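Local coordinates for protein reducing end xylose-releasing exo-oligoxylanase (Bacillus halodurans, PDB 1WU4) that hydrolyses xylooligosaccharides of three or more units, releasing xylose from the reducing end with inversion of anomeric configuration, at residues Tyr14-Lys19 / Ala26-Arg31; Pro351-Thr354 / Tyr360-Cys363; Tyr365-Leu370 / Gly374-Trp379. The protein carries 1 engineered substitution. All blocks are in the same frame, centred on the assembly; numbering follows the deposited sequence.

Contact 1 (Tyr14-Lys19 / Ala26-Arg31); sequences YRNLFK and AEIQER. With NI (nickel (II) ion), chain B.
Ile28 drives the end of its side chain into the first turn of helix 17-20, and that one branch carries most of the packing between helices 17-20 and 25-40 in this outer part of the (alpha/alpha)6 barrel. With CG1 anti to its own carbonyl carbon (chi1 -66°) and the chain extended beyond it, Ile28 sends CD1 to within 3.5 Å of Phe18 CB and 3.4 Å of Lys19 N. CG2, the other branch, meets Phe18 CD2 more loosely at 4.1 Å. Isoleucine suits the spot because its longer arm reaches between backbone and side chains while the shorter one fills beside the ring. Phe18 also packs edge-to-face with Trp348 and touches Met369 and Leu372, so its ring joins the buried layer beneath.

Asn16 faces Ile28 from the opposite direction. It is the N-cap of helix 17-20: OD1 accepts from Lys19 N at 3.1 Å, with the donor 64° out of the carbonyl plane, while also lying 3.7 Å from Ile28 CD1. The methyl thus lies against a helix start whose Lys19 N-H already has an acceptor.

Lys19 is held close by its backbone N, but its side chain adds just CB, 3.9 Å from Ile28 CD1, and beyond CB the solvent side begins. On the outer surface of helix 25-40, Glu27 OE2 and Glu30 OE1 bind nickel, one turn apart. The chemistry divides this helix: an apolar residue anchors its inner side, while two carboxylates, which would probably repel each other if both are charged, are bridged by a cation.

Contact 2 (Pro351-Thr354 / Tyr360-Cys363); sequences PVRT and YDNC
Arg353 turns CG anti to its backbone N (chi1 -176°) and runs extended as far as NE, while Asn362 holds CG anti to its carbonyl carbon (chi1 -67°); the first carries a guanidinium to Asp361, the second lays an amide against the Arg353 backbone. The contact ties the loop after helix 340-348 to the start of helix 358-372, the last helix of the (alpha/alpha)6 barrel.

Asn362 treats Arg353 much as a neighbouring peptide would. Its OD1 accepts from Arg353 N at 2.9 Å, in the carbonyl plane and on a lone pair, and its ND2 gives a straighter bond to Arg353 O at 3.1 Å, with the acceptor close to the amide plane. Asparagine fits because one flat group supplies both acceptor and donor, fixing its own rotation and satisfying a buried amide. Val352 adds its CB, 3.8 Å from the same OD1.

Beside this pair, Arg353 and Asp361 form a salt bridge, NH2 reaching OD2 at 2.8 Å. The two planes stand 66° apart, and the bridge rests on that single pair of atoms, with OD2 met from above the carboxylate plane. Asp361 has other grips: His319 ND1 bonds to OD2 and Gly322 N to OD1, which would hold the carboxylate in place and probably stabilise its charge in a buried setting. Arg353 NH2 in turn also bonds Leu318 O. The aliphatic part of the arginine joins in too, for its CD lies 3.4 Å from Asp361 OD2.

Contact 3 (Tyr365-Leu370 / Gly374-Trp379); sequences YLFAML and GNFKIW
Leu370 O accepts from Asn375 N at 2.7 Å as the chain leaves helix 358-372 through a Schellman motif, in which Gly374 takes a positive phi of 80°. Glycine suits this place since, lacking a side chain, it adopts that left-handed conformation readily. The bond spans five residues, longer than the helical step, and so closes the last turn; Ser373 OG also bonds to Leu370 O, giving this carbonyl a further partner.

Past the turn the chain heads away from the helix, but Phe376 turns its side chain back beside Phe367 and Leu370. CG of Phe376 stands anti to its backbone N (chi1 -163°), a setting that directs the ring back toward the preceding turn of the helix. There the two phenyl rings lie nearly parallel, their planes 20° apart, but slid so far that they barely overlap, with centroids 5.5 Å from each other. Contact is therefore made by a few ring carbons. Large flat apolar residues suit this buried place, where Phe367 also packs on Met77 and Met78 of helix 69-81 and Phe376 on Gln81.

Leu370 fills the space nearer the backbone: its CB meets Phe376 CB at 4.1 Å, and its CD2 reaches Asn375 CB at the same distance, the two side chains crossing at about a right angle. Asn375 keeps its polar end for Ser373, with ND2 bonding to OG, and its CB is the part that meets the leucine. The tightest approach between side chains is Phe367 CD1 to Phe376 CE1, at 3.5 Å.

In the fold
Helix 358-372 joins the set: contact 2 braces its start, contact 3 closes its end, and their centres are 15 Å apart. Contact 1 lies 11 Å from contact 3, centre to centre, and touches it directly, with Arg31 NH2 2.8 Å from Tyr365 OH and Tyr14 OH 2.9 Å from Ile378 N, both probable hydrogen bonds. Tyr365 also packs on Val352, connecting contacts 2 and 3. Measured between side chains, Phe367 is about 8 Å and Asp361 about 10 Å from Glu70, the likely proton donor, and Asp361 is about 12 Å from Asp263, the likely proton acceptor. Nickel, on the outer surface at contact 1, lies away from both.

Contact 1 (Tyr14-Lys19 / Ala26-Arg31)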
loop_
_atom_site.group_PDB
_atom_site.type_symbol
_atom_site.label_atom_id
_atom_site.label_comp_id
_atom_site.label_asym_id
_atom_site.label_seq_id
_atom_site.Cartn_x
_atom_site.Cartn_y
_atom_site.Cartn_z
ATOM N N TYR A 14 18.803 3.364 4.834
ATOM C CA TYR A 14 17.679 2.488 5.136
ATOM C C TYR A 14 18.101 1.256 5.913
ATOM O O TYR A 14 19.084 0.599 5.578
ATOM C CB TYR A 14 16.987 2.092 3.831
ATOM C CG TYR A 14 16.432 3.291 3.102
ATOM C CD1 TYR A 14 15.098 3.663 3.247
ATOM C CD2 TYR A 14 17.262 4.103 2.331
ATOM C CE1 TYR A 14 14.605 4.816 2.645
ATOM C CE2 TYR A 14 16.780 5.259 1.728
ATOM C CZ TYR A 14 15.451 5.610 1.891
ATOM O OH TYR A 14 14.973 6.762 1.312
ATOM N N ARG A 15 17.341 0.942 6.954
ATOM C CA ARG A 15 17.647 -0.204 7.792
ATOM C C ARG A 15 17.394 -1.527 7.086
ATOM O O ARG A 15 16.336 -1.735 6.493
ATOM C CB ARG A 15 16.810 -0.152 9.075
ATOM C CG ARG A 15 17.156 -1.242 10.083
ATOM C CD ARG A 15 16.123 -1.316 11.197
ATOM N NE ARG A 15 15.973 -0.046 11.901
ATOM C CZ ARG A 15 16.841 0.435 12.787
ATOM N NH1 ARG A 15 17.937 -0.248 13.090
ATOM N NH2 ARG A 15 16.613 1.605 13.366
ATOM N N ASN A 16 18.384 -2.410 7.142
ATOM C CA ASN A 16 18.270 -3.743 6.568
ATOM C C ASN A 16 18.005 -4.586 7.810
ATOM O O ASN A 16 18.938 -5.091 8.445
ATOM C CB ASN A 16 19.585 -4.176 5.918
ATOM C CG ASN A 16 19.475 -5.519 5.223
ATOM O OD1 ASN A 16 18.612 -6.334 5.557
ATOM N ND2 ASN A 16 20.357 -5.764 4.262
ATOM N N LEU A 17 16.735 -4.717 8.171
ATOM C CA LEU A 17 16.380 -5.459 9.367
ATOM C C LEU A 17 16.740 -6.933 9.268
ATOM O O LEU A 17 17.094 -7.547 10.269
ATOM C CB LEU A 17 14.893 -5.278 9.686
ATOM C CG LEU A 17 14.457 -5.693 11.098
ATOM C CD1 LEU A 17 15.369 -5.063 12.150
ATOM C CD2 LEU A 17 13.012 -5.272 11.319
ATOM N N PHE A 18 16.652 -7.513 8.073
ATOM C CA PHE A 18 17.028 -8.916 7.920
ATOM C C PHE A 18 18.479 -9.078 8.376
ATOM O O PHE A 18 18.812 -9.996 9.129
ATOM C CB PHE A 18 16.949 -9.370 6.453
ATOM C CG PHE A 18 15.556 -9.623 5.947
ATOM C CD1 PHE A 18 14.682 -10.464 6.627
ATOM C CD2 PHE A 18 15.148 -9.075 4.735
ATOM C CE1 PHE A 18 13.419 -10.759 6.103
ATOM C CE2 PHE A 18 13.893 -9.362 4.203
ATOM C CZ PHE A 18 13.028 -10.205 4.884
ATOM N N LYS A 19 19.343 -8.185 7.903
ATOM C CA LYS A 19 20.761 -8.241 8.240
ATOM C C LYS A 19 20.995 -8.033 9.730
ATOM O O LYS A 19 21.795 -8.740 10.346
ATOM C CB LYS A 19 21.527 -7.189 7.436
ATOM C CG LYS A 19 23.032 -7.193 7.664
ATOM C CD LYS A 19 23.717 -6.178 6.762
ATOM C CE LYS A 19 25.213 -6.126 7.020
ATOM N NZ LYS A 19 25.514 -5.685 8.409
ATOM N N ALA A 26 24.392 -11.778 1.377
ATOM C CA ALA A 26 24.270 -12.584 0.167
ATOM C C ALA A 26 22.913 -13.274 0.062
ATOM O O ALA A 26 22.272 -13.237 -0.991
ATOM C CB ALA A 26 25.389 -13.623 0.119
ATOM N N GLU A 27 22.473 -13.905 1.145
ATOM C CA GLU A 27 21.189 -14.592 1.125
ATOM C C GLU A 27 20.019 -13.618 1.024
ATOM O O GLU A 27 18.996 -13.932 0.415
ATOM C CB GLU A 27 21.053 -15.494 2.354
ATOM C CG GLU A 27 21.964 -16.725 2.294
ATOM C CD GLU A 27 21.682 -17.601 1.078
ATOM O OE1 GLU A 27 20.539 -18.079 0.937
ATOM O OE2 GLU A 27 22.603 -17.812 0.261
ATOM N N ILE A 28 20.169 -12.433 1.611
ATOM C CA ILE A 28 19.122 -11.420 1.543
ATOM C C ILE A 28 19.001 -10.945 0.093
ATOM O O ILE A 28 17.897 -10.867 -0.449
ATOM C CB ILE A 28 19.454 -10.220 2.457
ATOM C CG1 ILE A 28 19.421 -10.663 3.920
ATOM C CG2 ILE A 28 18.451 -9.089 2.234
ATOM C CD1 ILE A 28 20.031 -9.661 4.883
ATOM N N GLN A 29 20.133 -10.636 -0.532
ATOM C CA GLN A 29 20.129 -10.186 -1.923
ATOM C C GLN A 29 19.461 -11.233 -2.808
ATOM O O GLN A 29 18.633 -10.912 -3.658
ATOM C CB GLN A 29 21.561 -9.940 -2.422
ATOM C CG GLN A 29 21.676 -9.855 -3.948
ATOM C CD GLN A 29 23.084 -9.540 -4.440
ATOM O OE1 GLN A 29 24.079 -9.904 -3.809
ATOM N NE2 GLN A 29 23.170 -8.876 -5.588
ATOM N N GLU A 30 19.831 -12.490 -2.599
ATOM C CA GLU A 30 19.283 -13.592 -3.376
ATOM C C GLU A 30 17.775 -13.747 -3.179
ATOM O O GLU A 30 17.030 -13.945 -4.138
ATOM C CB GLU A 30 19.998 -14.889 -2.985
ATOM C CG GLU A 30 19.440 -16.148 -3.617
ATOM C CD GLU A 30 20.222 -17.385 -3.219
ATOM O OE1 GLU A 30 20.742 -17.417 -2.083
ATOM O OE2 GLU A 30 20.304 -18.324 -4.036
ATOM N N ARG A 31 17.332 -13.648 -1.931
ATOM C CA ARG A 31 15.924 -13.802 -1.601
ATOM C C ARG A 31 15.062 -12.686 -2.190
ATOM O O ARG A 31 13.967 -12.941 -2.692
ATOM C CB ARG A 31 15.765 -13.865 -0.080
ATOM C CG ARG A 31 14.368 -14.193 0.402
ATOM C CD ARG A 31 13.856 -15.528 -0.131
ATOM N NE ARG A 31 12.561 -15.829 0.464
ATOM C CZ ARG A 31 12.398 -16.313 1.691
ATOM N NH1 ARG A 31 13.452 -16.578 2.455
ATOM N NH2 ARG A 31 11.176 -16.484 2.175
HETATM NI NI NI B . 21.940 -18.722 -1.344
#

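Contact 2 (Pro351-Thr354 / Tyr360-Cys363)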
loop_
_atom_site.group_PDB
_atom_site.type_symbol
_atom_site.label_atom_id
_atom_site.label_comp_id
_atom_site.label_asym_id
_atom_site.label_seq_id
_atom_site.Cartn_x
_atom_site.Cartn_y
_atom_site.Cartn_z
ATOM N N PRO A 351 7.187 -19.403 2.321
ATOM C CA PRO A 351 7.349 -19.216 0.874
ATOM C C PRO A 351 6.227 -18.362 0.283
ATOM O O PRO A 351 5.150 -18.246 0.871
ATOM C CB PRO A 351 7.307 -20.645 0.334
ATOM C CG PRO A 351 7.815 -21.467 1.483
ATOM C CD PRO A 351 7.110 -20.834 2.658
ATOM N N VAL A 352 6.478 -17.758 -0.875
ATOM C CA VAL A 352 5.440 -16.960 -1.513
ATOM C C VAL A 352 4.265 -17.892 -1.800
ATOM O O VAL A 352 4.447 -19.102 -1.963
ATOM C CB VAL A 352 5.926 -16.329 -2.839
ATOM C CG1 VAL A 352 7.073 -15.370 -2.572
ATOM C CG2 VAL A 352 6.353 -17.412 -3.808
ATOM N N ARG A 353 3.062 -17.337 -1.852
ATOM C CA ARG A 353 1.877 -18.142 -2.103
ATOM C C ARG A 353 1.810 -18.641 -3.539
ATOM O O ARG A 353 2.233 -17.959 -4.471
ATOM C CB ARG A 353 0.613 -17.340 -1.782
ATOM C CG ARG A 353 -0.679 -18.137 -1.937
ATOM C CD ARG A 353 -1.902 -17.331 -1.512
ATOM N NE ARG A 353 -3.127 -18.122 -1.591
ATOM C CZ ARG A 353 -4.293 -17.755 -1.067
ATOM N NH1 ARG A 353 -5.355 -18.540 -1.189
ATOM N NH2 ARG A 353 -4.395 -16.603 -0.416
ATOM N N THR A 354 1.276 -19.845 -3.702
ATOM C CA THR A 354 1.116 -20.449 -5.018
ATOM C C THR A 354 -0.378 -20.563 -5.279
ATOM O O THR A 354 -1.185 -20.386 -4.370
ATOM C CB THR A 354 1.714 -21.865 -5.071
ATOM O OG1 THR A 354 1.017 -22.714 -4.150
ATOM C CG2 THR A 354 3.191 -21.838 -4.712
ATOM N N TYR A 360 -2.822 -11.076 -3.942
ATOM C CA TYR A 360 -2.764 -10.175 -2.790
ATOM C C TYR A 360 -1.636 -10.487 -1.818
ATOM O O TYR A 360 -0.877 -9.597 -1.428
ATOM C CB TYR A 360 -4.110 -10.166 -2.055
ATOM C CG TYR A 360 -4.227 -9.099 -0.983
ATOM C CD1 TYR A 360 -4.102 -7.743 -1.295
ATOM C CD2 TYR A 360 -4.482 -9.446 0.341
ATOM C CE1 TYR A 360 -4.230 -6.758 -0.308
ATOM C CE2 TYR A 360 -4.611 -8.477 1.331
ATOM C CZ TYR A 360 -4.486 -7.136 1.002
ATOM O OH TYR A 360 -4.627 -6.175 1.980
ATOM N N ASP A 361 -1.526 -11.750 -1.430
ATOM C CA ASP A 361 -0.486 -12.171 -0.503
ATOM C C ASP A 361 0.896 -11.829 -1.021
ATOM O O ASP A 361 1.737 -11.316 -0.286
ATOM C CB ASP A 361 -0.557 -13.678 -0.284
ATOM C CG ASP A 361 -1.879 -14.110 0.283
ATOM O OD1 ASP A 361 -1.967 -14.280 1.514
ATOM O OD2 ASP A 361 -2.831 -14.256 -0.506
ATOM N N ASN A 362 1.129 -12.116 -2.294
ATOM C CA ASN A 362 2.437 -11.876 -2.872
ATOM C C ASN A 362 2.800 -10.414 -3.069
ATOM O O ASN A 362 3.982 -10.074 -3.062
ATOM C CB ASN A 362 2.579 -12.682 -4.162
ATOM C CG ASN A 362 2.615 -14.172 -3.891
ATOM O OD1 ASN A 362 2.578 -14.598 -2.736
ATOM N ND2 ASN A 362 2.686 -14.973 -4.950
ATOM N N CYS A 363 1.805 -9.545 -3.240
ATOM C CA CYS A 363 2.102 -8.120 -3.361
ATOM C C CYS A 363 2.613 -7.669 -1.994
ATOM O O CYS A 363 3.639 -6.999 -1.894
ATOM C CB CYS A 363 0.854 -7.312 -3.729
ATOM S SG CYS A 363 0.364 -7.431 -5.460
#

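Contact 3 (Tyr365-Leu370 / Gly374-Trp379)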
loop_
_atom_site.group_PDB
_atom_site.type_symbol
_atom_site.label_atom_id
_atom_site.label_comp_id
_atom_site.label_asym_id
_atom_site.label_seq_id
_atom_site.Cartn_x
_atom_site.Cartn_y
_atom_site.Cartn_z
ATOM N N TYR A 365 3.869 -9.516 0.230
ATOM C CA TYR A 365 5.111 -10.247 0.434
ATOM C C TYR A 365 6.296 -9.476 -0.165
ATOM O O TYR A 365 7.303 -9.256 0.508
ATOM C CB TYR A 365 4.981 -11.624 -0.221
ATOM C CG TYR A 365 6.013 -12.652 0.182
ATOM C CD1 TYR A 365 5.639 -13.800 0.883
ATOM C CD2 TYR A 365 7.348 -12.518 -0.197
ATOM C CE1 TYR A 365 6.562 -14.792 1.187
ATOM C CE2 TYR A 365 8.284 -13.506 0.104
ATOM C CZ TYR A 365 7.880 -14.639 0.791
ATOM O OH TYR A 365 8.792 -15.636 1.052
ATOM N N LEU A 366 6.181 -9.059 -1.426
ATOM C CA LEU A 366 7.279 -8.330 -2.050
ATOM C C LEU A 366 7.541 -6.998 -1.353
ATOM O O LEU A 366 8.695 -6.614 -1.172
ATOM C CB LEU A 366 7.020 -8.106 -3.548
ATOM C CG LEU A 366 8.118 -7.335 -4.297
ATOM C CD1 LEU A 366 9.470 -8.007 -4.097
ATOM C CD2 LEU A 366 7.782 -7.265 -5.778
ATOM N N PHE A 367 6.485 -6.288 -0.964
ATOM C CA PHE A 367 6.688 -5.020 -0.269
ATOM C C PHE A 367 7.478 -5.250 1.022
ATOM O O PHE A 367 8.396 -4.495 1.338
ATOM C CB PHE A 367 5.355 -4.340 0.060
ATOM C CG PHE A 367 4.735 -3.610 -1.103
ATOM C CD1 PHE A 367 5.510 -2.822 -1.951
ATOM C CD2 PHE A 367 3.365 -3.678 -1.321
ATOM C CE1 PHE A 367 4.926 -2.110 -3.000
ATOM C CE2 PHE A 367 2.771 -2.970 -2.364
ATOM C CZ PHE A 367 3.554 -2.184 -3.204
ATOM N N ALA A 368 7.125 -6.302 1.755
ATOM C CA ALA A 368 7.818 -6.619 3.000
ATOM C C ALA A 368 9.269 -7.027 2.741
ATOM O O ALA A 368 10.163 -6.692 3.520
ATOM C CB ALA A 368 7.081 -7.726 3.735
ATOM N N MET A 369 9.506 -7.744 1.645
ATOM C CA MET A 369 10.861 -8.167 1.308
ATOM C C MET A 369 11.706 -6.935 0.996
ATOM O O MET A 369 12.871 -6.852 1.386
ATOM C CB MET A 369 10.847 -9.102 0.096
ATOM C CG MET A 369 12.062 -10.013 0.013
ATOM S SD MET A 369 12.158 -11.161 1.418
ATOM C CE MET A 369 11.370 -12.596 0.740
ATOM N N LEU A 370 11.120 -5.973 0.292
ATOM C CA LEU A 370 11.839 -4.753 -0.044
ATOM C C LEU A 370 12.102 -3.919 1.210
ATOM O O LEU A 370 13.227 -3.489 1.449
ATOM C CB LEU A 370 11.046 -3.918 -1.055
ATOM C CG LEU A 370 10.906 -4.494 -2.468
ATOM C CD1 LEU A 370 9.961 -3.626 -3.281
ATOM C CD2 LEU A 370 12.275 -4.568 -3.136
ATOM N N GLY A 374 15.840 -3.082 3.373
ATOM C CA GLY A 374 16.329 -1.727 3.176
ATOM C C GLY A 374 16.258 -1.263 1.733
ATOM O O GLY A 374 17.012 -0.378 1.320
ATOM N N ASN A 375 15.341 -1.847 0.966
ATOM C CA ASN A 375 15.191 -1.499 -0.440
ATOM C C ASN A 375 13.879 -0.826 -0.837
ATOM O O ASN A 375 13.579 -0.715 -2.022
ATOM C CB ASN A 375 15.415 -2.742 -1.304
ATOM C CG ASN A 375 16.870 -3.166 -1.343
ATOM O OD1 ASN A 375 17.728 -2.427 -1.823
ATOM N ND2 ASN A 375 17.157 -4.354 -0.828
ATOM N N PHE A 376 13.086 -0.397 0.141
ATOM C CA PHE A 376 11.839 0.312 -0.156
ATOM C C PHE A 376 12.228 1.738 0.220
ATOM O O PHE A 376 12.081 2.165 1.370
ATOM C CB PHE A 376 10.697 -0.222 0.716
ATOM C CG PHE A 376 9.315 0.132 0.215
ATOM C CD1 PHE A 376 8.226 -0.676 0.532
ATOM C CD2 PHE A 376 9.094 1.277 -0.549
ATOM C CE1 PHE A 376 6.939 -0.354 0.101
ATOM C CE2 PHE A 376 7.806 1.610 -0.986
ATOM C CZ PHE A 376 6.728 0.789 -0.660
ATOM N N LYS A 377 12.754 2.462 -0.762
ATOM C CA LYS A 377 13.266 3.803 -0.536
ATOM C C LYS A 377 12.468 4.976 -1.066
ATOM O O LYS A 377 11.531 4.830 -1.849
ATOM C CB LYS A 377 14.681 3.900 -1.117
ATOM C CG LYS A 377 15.634 2.800 -0.676
ATOM C CD LYS A 377 17.002 2.981 -1.322
ATOM C CE LYS A 377 17.968 1.880 -0.914
ATOM N NZ LYS A 377 19.295 2.038 -1.578
ATOM N N ILE A 378 12.876 6.156 -0.615
ATOM C CA ILE A 378 12.289 7.407 -1.055
ATOM C C ILE A 378 13.243 7.869 -2.151
ATOM O O ILE A 378 14.461 7.902 -1.950
ATOM C CB ILE A 378 12.283 8.464 0.072
ATOM C CG1 ILE A 378 11.412 7.981 1.233
ATOM C CG2 ILE A 378 11.766 9.789 -0.461
ATOM C CD1 ILE A 378 11.477 8.872 2.464
ATOM N N TRP A 379 12.701 8.185 -3.319
ATOM C CA TRP A 379 13.526 8.650 -4.419
ATOM C C TRP A 379 13.309 10.146 -4.567
ATOM O O TRP A 379 12.229 10.595 -4.954
ATOM C CB TRP A 379 13.174 7.874 -5.692
ATOM C CG TRP A 379 13.480 6.414 -5.515
ATOM C CD1 TRP A 379 12.623 5.435 -5.086
ATOM C CD2 TRP A 379 14.772 5.798 -5.613
ATOM N NE1 TRP A 379 13.305 4.253 -4.906
ATOM C CE2 TRP A 379 14.624 4.449 -5.220
ATOM C CE3 TRP A 379 16.042 6.259 -5.991
ATOM C CZ2 TRP A 379 15.703 3.554 -5.191
ATOM C CZ3 TRP A 379 17.113 5.369 -5.962
ATOM C CH2 TRP A 379 16.934 4.033 -5.563
#